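PDB 3NHT: long form salivary protein D7L1 from Anopheles stephensi, which binds and sequesters cysteinyl leukotrienes and thromboxane A2 analogues, countering the host's response while female mosquitoes take blood. Local coordinates for residues A[72-77]-A[129-134]; A[17-22]-A[49-54]. All blocks are in the same frame, centred on the assembly; numbering follows the deposited sequence.

Interaction 1 of 2, residues A[72-77]-A[129-134]; sequences DRIPVQ and QLYHGT. With U46 ((5E)-7-{6-[(1E)-3-hydroxyoct-1-enyl]-2-oxabicyclo[2.2.1]hept-5-yl}hept-5-enoic acid), chain B; SO4 (sulfate ion), chain C.
Gln77 of helix 73-85 packs against Leu130 and Tyr131, where helix 109-130 ends, in a buried helix-to-turn contact of an odorant-binding-protein-like (PBP/GOBP family) fold. Tyr131 is the first residue to leave the helical conformation, so the carbonyl of Leu130 lies at the helix end and can take partners from outside. Gln77 NE2 donates to Leu130 O at 2.9 Å, nearly straight at 167°. The oxygen lies in the plane of the Gln77 amide, while the nitrogen stands tilted from the carbonyl plane. A water also donates to Leu130 O and to Gln77 O, tying the two backbones together.

Gln77 holds CG anti to its own backbone N (chi1 -178°) and then bends at chi2. This lays the amide almost flat over one face of the Tyr131 ring, with the planes 11° apart. CG makes a CH-pi contact, 3.8 Å from the Tyr131 ring centroid. The other amide atom, Gln77 OE1, accepts a hydrogen bond from Leu6 N, which helps fix the amide's rotation. Ile74 adds an apolar touch, CG2 to Leu130 CD1 at 4.1 Å. Further along the turn, Gly133, a leukotriene C4-binding residue, borders the bound U46: its O lies 3.1 Å from U46 CAN.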
# COMPACT_ATOMS: atom_id res chain seq x y z
N ASP A 72 21.59 6.43 5.24
CA ASP A 72 22.25 5.20 4.80
C ASP A 72 21.30 4.21 4.14
O ASP A 72 21.75 3.26 3.49
CB ASP A 72 23.00 4.54 5.97
CG ASP A 72 24.25 5.31 6.39
OD1 ASP A 72 24.58 6.38 5.83
OD2 ASP A 72 24.91 4.82 7.33
N ARG A 73 20.00 4.44 4.27
CA ARG A 73 19.02 3.61 3.58
C ARG A 73 18.99 3.87 2.08
O ARG A 73 18.61 2.99 1.32
CB ARG A 73 17.61 3.79 4.16
CG ARG A 73 17.49 3.27 5.60
CD ARG A 73 16.09 3.49 6.14
NE ARG A 73 15.98 3.00 7.52
CZ ARG A 73 14.90 3.14 8.28
NH1 ARG A 73 13.84 3.81 7.85
NH2 ARG A 73 14.90 2.63 9.50
N ILE A 74 19.41 5.06 1.66
CA ILE A 74 19.40 5.40 0.24
C ILE A 74 20.31 4.48 -0.59
O ILE A 74 19.87 3.92 -1.59
CB ILE A 74 19.63 6.94 0.00
CG1 ILE A 74 18.30 7.68 0.12
CG2 ILE A 74 20.22 7.22 -1.37
CD1 ILE A 74 17.59 7.51 1.46
N PRO A 75 21.57 4.29 -0.15
CA PRO A 75 22.40 3.34 -0.89
C PRO A 75 21.87 1.89 -0.85
O PRO A 75 22.07 1.15 -1.80
CB PRO A 75 23.77 3.47 -0.21
CG PRO A 75 23.78 4.90 0.26
CD PRO A 75 22.38 5.12 0.77
N VAL A 76 21.17 1.51 0.23
CA VAL A 76 20.57 0.17 0.29
C VAL A 76 19.46 0.04 -0.75
O VAL A 76 19.40 -0.95 -1.49
CB VAL A 76 20.04 -0.14 1.71
CG1 VAL A 76 19.31 -1.48 1.74
CG2 VAL A 76 21.17 -0.12 2.74
N GLN A 77 18.58 1.04 -0.81
CA GLN A 77 17.53 1.08 -1.83
C GLN A 77 18.13 1.00 -3.24
O GLN A 77 17.64 0.23 -4.08
CB GLN A 77 16.69 2.35 -1.69
CG GLN A 77 15.54 2.45 -2.70
CD GLN A 77 14.42 1.45 -2.44
OE1 GLN A 77 14.30 0.91 -1.34
NE2 GLN A 77 13.60 1.19 -3.46
N GLN A 129 13.99 7.11 -9.90
CA GLN A 129 14.61 5.84 -10.28
C GLN A 129 14.72 4.91 -9.08
O GLN A 129 14.32 3.74 -9.14
CB GLN A 129 15.98 6.05 -10.91
CG GLN A 129 15.93 6.73 -12.29
CD GLN A 129 15.12 5.92 -13.28
OE1 GLN A 129 15.37 4.73 -13.48
NE2 GLN A 129 14.14 6.56 -13.91
N LEU A 130 15.24 5.43 -7.97
CA LEU A 130 15.49 4.57 -6.81
C LEU A 130 14.21 4.01 -6.20
O LEU A 130 14.18 2.85 -5.79
CB LEU A 130 16.29 5.29 -5.71
CG LEU A 130 17.68 5.79 -6.12
CD1 LEU A 130 18.40 6.28 -4.87
CD2 LEU A 130 18.49 4.72 -6.84
N TYR A 131 13.18 4.85 -6.14
CA TYR A 131 11.94 4.50 -5.46
C TYR A 131 10.76 4.21 -6.40
O TYR A 131 9.60 4.35 -6.03
CB TYR A 131 11.59 5.56 -4.40
CG TYR A 131 12.57 5.59 -3.24
CD1 TYR A 131 12.44 4.71 -2.15
CD2 TYR A 131 13.64 6.48 -3.22
CE1 TYR A 131 13.35 4.73 -1.09
CE2 TYR A 131 14.55 6.51 -2.16
CZ TYR A 131 14.39 5.63 -1.10
OH TYR A 131 15.30 5.66 -0.06
N HIS A 132 11.08 3.78 -7.62
CA HIS A 132 10.08 3.22 -8.54
C HIS A 132 8.95 4.21 -8.78
O HIS A 132 7.77 3.88 -8.71
CB HIS A 132 9.59 1.86 -8.01
CG HIS A 132 10.70 1.01 -7.48
ND1 HIS A 132 11.82 0.71 -8.22
CD2 HIS A 132 10.87 0.42 -6.27
CE1 HIS A 132 12.63 -0.04 -7.50
NE2 HIS A 132 12.07 -0.24 -6.31
N GLY A 133 9.36 5.44 -9.06
CA GLY A 133 8.45 6.55 -9.28
C GLY A 133 8.30 6.99 -10.72
O GLY A 133 7.97 8.15 -10.99
N THR A 134 8.54 6.08 -11.66
CA THR A 134 8.22 6.30 -13.08
C THR A 134 7.51 5.07 -13.59
O THR A 134 7.79 3.96 -13.15
CB THR A 134 9.47 6.55 -13.96
OG1 THR A 134 10.25 5.35 -14.07
CG2 THR A 134 10.33 7.70 -13.42
OAX U46 B . 3.46 1.53 -12.41
CAW U46 B . 2.78 2.74 -12.51
OAY U46 B . 1.68 2.91 -13.34
CAR U46 B . 3.21 3.98 -11.69
CAQ U46 B . 4.67 3.83 -11.24
CAP U46 B . 5.02 5.04 -10.37
CAO U46 B . 5.09 6.27 -11.29
CAN U46 B . 4.91 7.55 -10.66
CAF U46 B . 4.65 7.79 -9.16
CAD U46 B . 3.56 8.87 -9.07
CAC U46 B . 2.23 8.43 -9.72
CAB U46 B . 1.09 8.85 -8.83
CAT U46 B . 1.63 7.23 -9.01
OAS U46 B . 1.33 7.41 -7.54
CAA U46 B . 1.61 8.90 -7.39
CAE U46 B . 3.10 9.14 -7.62
CAG U46 B . 3.56 10.50 -7.12
CAH U46 B . 4.76 10.59 -6.35
CAI U46 B . 5.22 11.97 -5.91
OAU U46 B . 4.15 13.04 -5.76
CAJ U46 B . 6.22 11.99 -4.78
CAK U46 B . 6.87 13.34 -4.50
CAL U46 B . 7.85 13.44 -3.33
CAM U46 B . 7.31 13.28 -1.91
CAV U46 B . 8.36 13.33 -0.79
S SO4 C . 18.13 1.30 10.30
O1 SO4 C . 18.17 1.90 8.96
O2 SO4 C . 18.94 0.08 10.29
O3 SO4 C . 16.76 0.95 10.64
O4 SO4 C . 18.67 2.22 11.29
O HOH W 1 16.47 1.30 -6.39

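Interaction 2 of 2, residues A[17-22]-A[49-54]; sequences RCYEDH and HCYAKC. With U46 ((5E)-7-{6-[(1E)-3-hydroxyoct-1-enyl]-2-oxabicyclo[2.2.1]hept-5-yl}hept-5-enoic acid), chain B.
Cys18 and Cys54 join helix 8-22 to helix 46-58 through a disulfide, one of the cross-links of this PBP/GOBP-family helical domain. The two short helical segments run nearly antiparallel, at 152°, with axes 9.4 Å apart. The bridge has SG to SG at 2.0 Å and a chi3 of -88°, close to the relaxed right angle.

His22 is the bump on one side. Its ring settles into the hollow between Cys50, Tyr51 and Cys54, one turn of the facing helix. Backbone atoms floor that hollow: Cys50 O and Tyr51 N lie over one face of the ring, and Tyr51 CA makes a CH-pi contact 4.1 Å from the centroid of the His22 ring. Cys54 CB closes on His22 NE2 at 3.4 Å, and the Cys54 sulfur sits at the ring edge.

On the ligand side the bump comes from the other helix. Tyr51 sets CG anti to its backbone N, which sends the ring across to Cys18 and Tyr19. Its CE1 lies 3.7 Å from Cys18 CB. The Tyr19 and Tyr51 rings meet obliquely, with planes at 70°, and Tyr51 OH comes to the edge of the Tyr19 ring, 3.1 Å from CE2. Tyr19 OH is held by Asn37, while Trp36 stacks on Tyr51.

Tyr51 OH donates to U46 OAU at 2.7 Å, in the plane of the Tyr51 ring. Between the segments the contact is covalent and van der Waals, while the Tyr51 hydroxyl is spent on the ligand. Cys50 carries a second disulfide, to Cys109, so helix 46-58 is cross-linked on both sides of Tyr51 in sequence.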
# COMPACT_ATOMS: atom_id res chain seq x y z
N ARG A 17 -1.60 5.47 -1.08
CA ARG A 17 -2.16 5.68 0.25
C ARG A 17 -1.97 7.14 0.67
O ARG A 17 -2.86 7.73 1.29
CB ARG A 17 -1.58 4.69 1.26
CG ARG A 17 -2.03 4.92 2.70
CD ARG A 17 -3.55 4.93 2.85
NE ARG A 17 -3.90 4.94 4.27
CZ ARG A 17 -4.18 3.86 4.99
NH1 ARG A 17 -4.17 2.65 4.42
NH2 ARG A 17 -4.46 3.99 6.28
N CYS A 18 -0.83 7.72 0.32
CA CYS A 18 -0.60 9.12 0.64
C CYS A 18 -1.52 10.04 -0.15
O CYS A 18 -2.03 11.02 0.41
CB CYS A 18 0.87 9.49 0.49
SG CYS A 18 1.94 8.75 1.75
N TYR A 19 -1.79 9.73 -1.41
CA TYR A 19 -2.81 10.47 -2.17
C TYR A 19 -4.16 10.36 -1.47
O TYR A 19 -4.85 11.36 -1.27
CB TYR A 19 -2.92 9.96 -3.61
CG TYR A 19 -2.03 10.62 -4.65
CD1 TYR A 19 -2.52 10.92 -5.91
CD2 TYR A 19 -0.69 10.91 -4.37
CE1 TYR A 19 -1.72 11.51 -6.88
CE2 TYR A 19 0.12 11.51 -5.35
CZ TYR A 19 -0.41 11.80 -6.59
OH TYR A 19 0.40 12.38 -7.53
N GLU A 20 -4.55 9.14 -1.11
CA GLU A 20 -5.86 8.95 -0.46
C GLU A 20 -5.99 9.78 0.80
O GLU A 20 -7.06 10.36 1.06
CB GLU A 20 -6.10 7.47 -0.14
CG GLU A 20 -6.34 6.61 -1.35
CD GLU A 20 -6.43 5.13 -1.05
OE1 GLU A 20 -6.40 4.74 0.13
OE2 GLU A 20 -6.53 4.35 -2.02
N ASP A 21 -4.92 9.85 1.58
CA ASP A 21 -4.99 10.48 2.89
C ASP A 21 -4.72 11.98 2.87
O ASP A 21 -4.98 12.66 3.86
CB ASP A 21 -4.10 9.76 3.88
CG ASP A 21 -4.63 8.37 4.24
OD1 ASP A 21 -5.78 8.03 3.87
OD2 ASP A 21 -3.89 7.64 4.91
N HIS A 22 -4.22 12.50 1.75
CA HIS A 22 -3.83 13.92 1.69
C HIS A 22 -4.44 14.75 0.58
O HIS A 22 -4.51 15.97 0.70
CB HIS A 22 -2.30 14.05 1.73
CG HIS A 22 -1.73 13.52 2.99
ND1 HIS A 22 -1.71 14.25 4.15
CD2 HIS A 22 -1.25 12.29 3.31
CE1 HIS A 22 -1.22 13.51 5.13
NE2 HIS A 22 -0.93 12.32 4.64
N HIS A 49 2.66 19.90 2.63
CA HIS A 49 3.64 19.58 3.68
C HIS A 49 3.39 18.19 4.24
O HIS A 49 4.32 17.38 4.36
CB HIS A 49 3.62 20.58 4.84
CG HIS A 49 3.84 22.00 4.44
ND1 HIS A 49 3.41 23.06 5.21
CD2 HIS A 49 4.43 22.54 3.35
CE1 HIS A 49 3.73 24.19 4.61
NE2 HIS A 49 4.35 23.91 3.48
N CYS A 50 2.14 17.90 4.58
CA CYS A 50 1.82 16.61 5.17
C CYS A 50 1.82 15.48 4.16
O CYS A 50 2.12 14.34 4.51
CB CYS A 50 0.51 16.67 5.96
SG CYS A 50 0.65 17.66 7.49
N TYR A 51 1.51 15.79 2.90
CA TYR A 51 1.69 14.82 1.83
C TYR A 51 3.16 14.39 1.74
O TYR A 51 3.47 13.20 1.70
CB TYR A 51 1.18 15.35 0.48
CG TYR A 51 1.60 14.44 -0.66
CD1 TYR A 51 1.06 13.16 -0.78
CD2 TYR A 51 2.54 14.86 -1.60
CE1 TYR A 51 1.44 12.32 -1.80
CE2 TYR A 51 2.93 14.04 -2.64
CZ TYR A 51 2.38 12.76 -2.72
OH TYR A 51 2.76 11.90 -3.71
N ALA A 52 4.07 15.37 1.74
CA ALA A 52 5.50 15.09 1.69
C ALA A 52 5.94 14.24 2.88
O ALA A 52 6.66 13.25 2.70
CB ALA A 52 6.31 16.38 1.62
N LYS A 53 5.49 14.59 4.08
CA LYS A 53 5.81 13.80 5.27
C LYS A 53 5.29 12.35 5.11
O LYS A 53 5.98 11.39 5.45
CB LYS A 53 5.25 14.44 6.54
CG LYS A 53 5.45 13.56 7.77
CD LYS A 53 5.13 14.26 9.09
CE LYS A 53 5.41 13.28 10.22
NZ LYS A 53 5.18 13.85 11.57
N CYS A 54 4.08 12.21 4.57
CA CYS A 54 3.51 10.90 4.34
C CYS A 54 4.41 10.04 3.43
O CYS A 54 4.67 8.87 3.74
CB CYS A 54 2.12 11.04 3.73
SG CYS A 54 1.23 9.49 3.51
OAX U46 B . 3.46 1.53 -12.41
CAW U46 B . 2.78 2.74 -12.51
OAY U46 B . 1.68 2.91 -13.34
CAR U46 B . 3.21 3.98 -11.69
CAQ U46 B . 4.67 3.83 -11.24
CAP U46 B . 5.02 5.04 -10.37
CAO U46 B . 5.09 6.27 -11.29
CAN U46 B . 4.91 7.55 -10.66
CAF U46 B . 4.65 7.79 -9.16
CAD U46 B . 3.56 8.87 -9.07
CAC U46 B . 2.23 8.43 -9.72
CAB U46 B . 1.09 8.85 -8.83
CAT U46 B . 1.63 7.23 -9.01
OAS U46 B . 1.33 7.41 -7.54
CAA U46 B . 1.61 8.90 -7.39
CAE U46 B . 3.10 9.14 -7.62
CAG U46 B . 3.56 10.50 -7.12
CAH U46 B . 4.76 10.59 -6.35
CAI U46 B . 5.22 11.97 -5.91
OAU U46 B . 4.15 13.04 -5.76
CAJ U46 B . 6.22 11.99 -4.78
CAK U46 B . 6.87 13.34 -4.50
CAL U46 B . 7.85 13.44 -3.33
CAM U46 B . 7.31 13.28 -1.91
CAV U46 B . 8.36 13.33 -0.79

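Both interactions border the same U46 molecule, a thromboxane A2 analogue, but at different parts of it. Interaction 2 supplies Tyr51 to the hydroxyl of the octenyl arm and Tyr19 to the bicyclic ring. Interaction 1 reaches the other arm, the one ending in the carboxylic acid, through the backbone of 132-134. Trp36 O and Lys151 NZ also hydrogen-bond to the ligand. The two contacts have centres 19 Å apart and nearest atoms about 9 Å apart, so they do not touch. They follow one another along the chain. Interaction 2 is locked by a disulfide, whereas interaction 1 relies on a side-chain amide hydrogen bond, a water and packing.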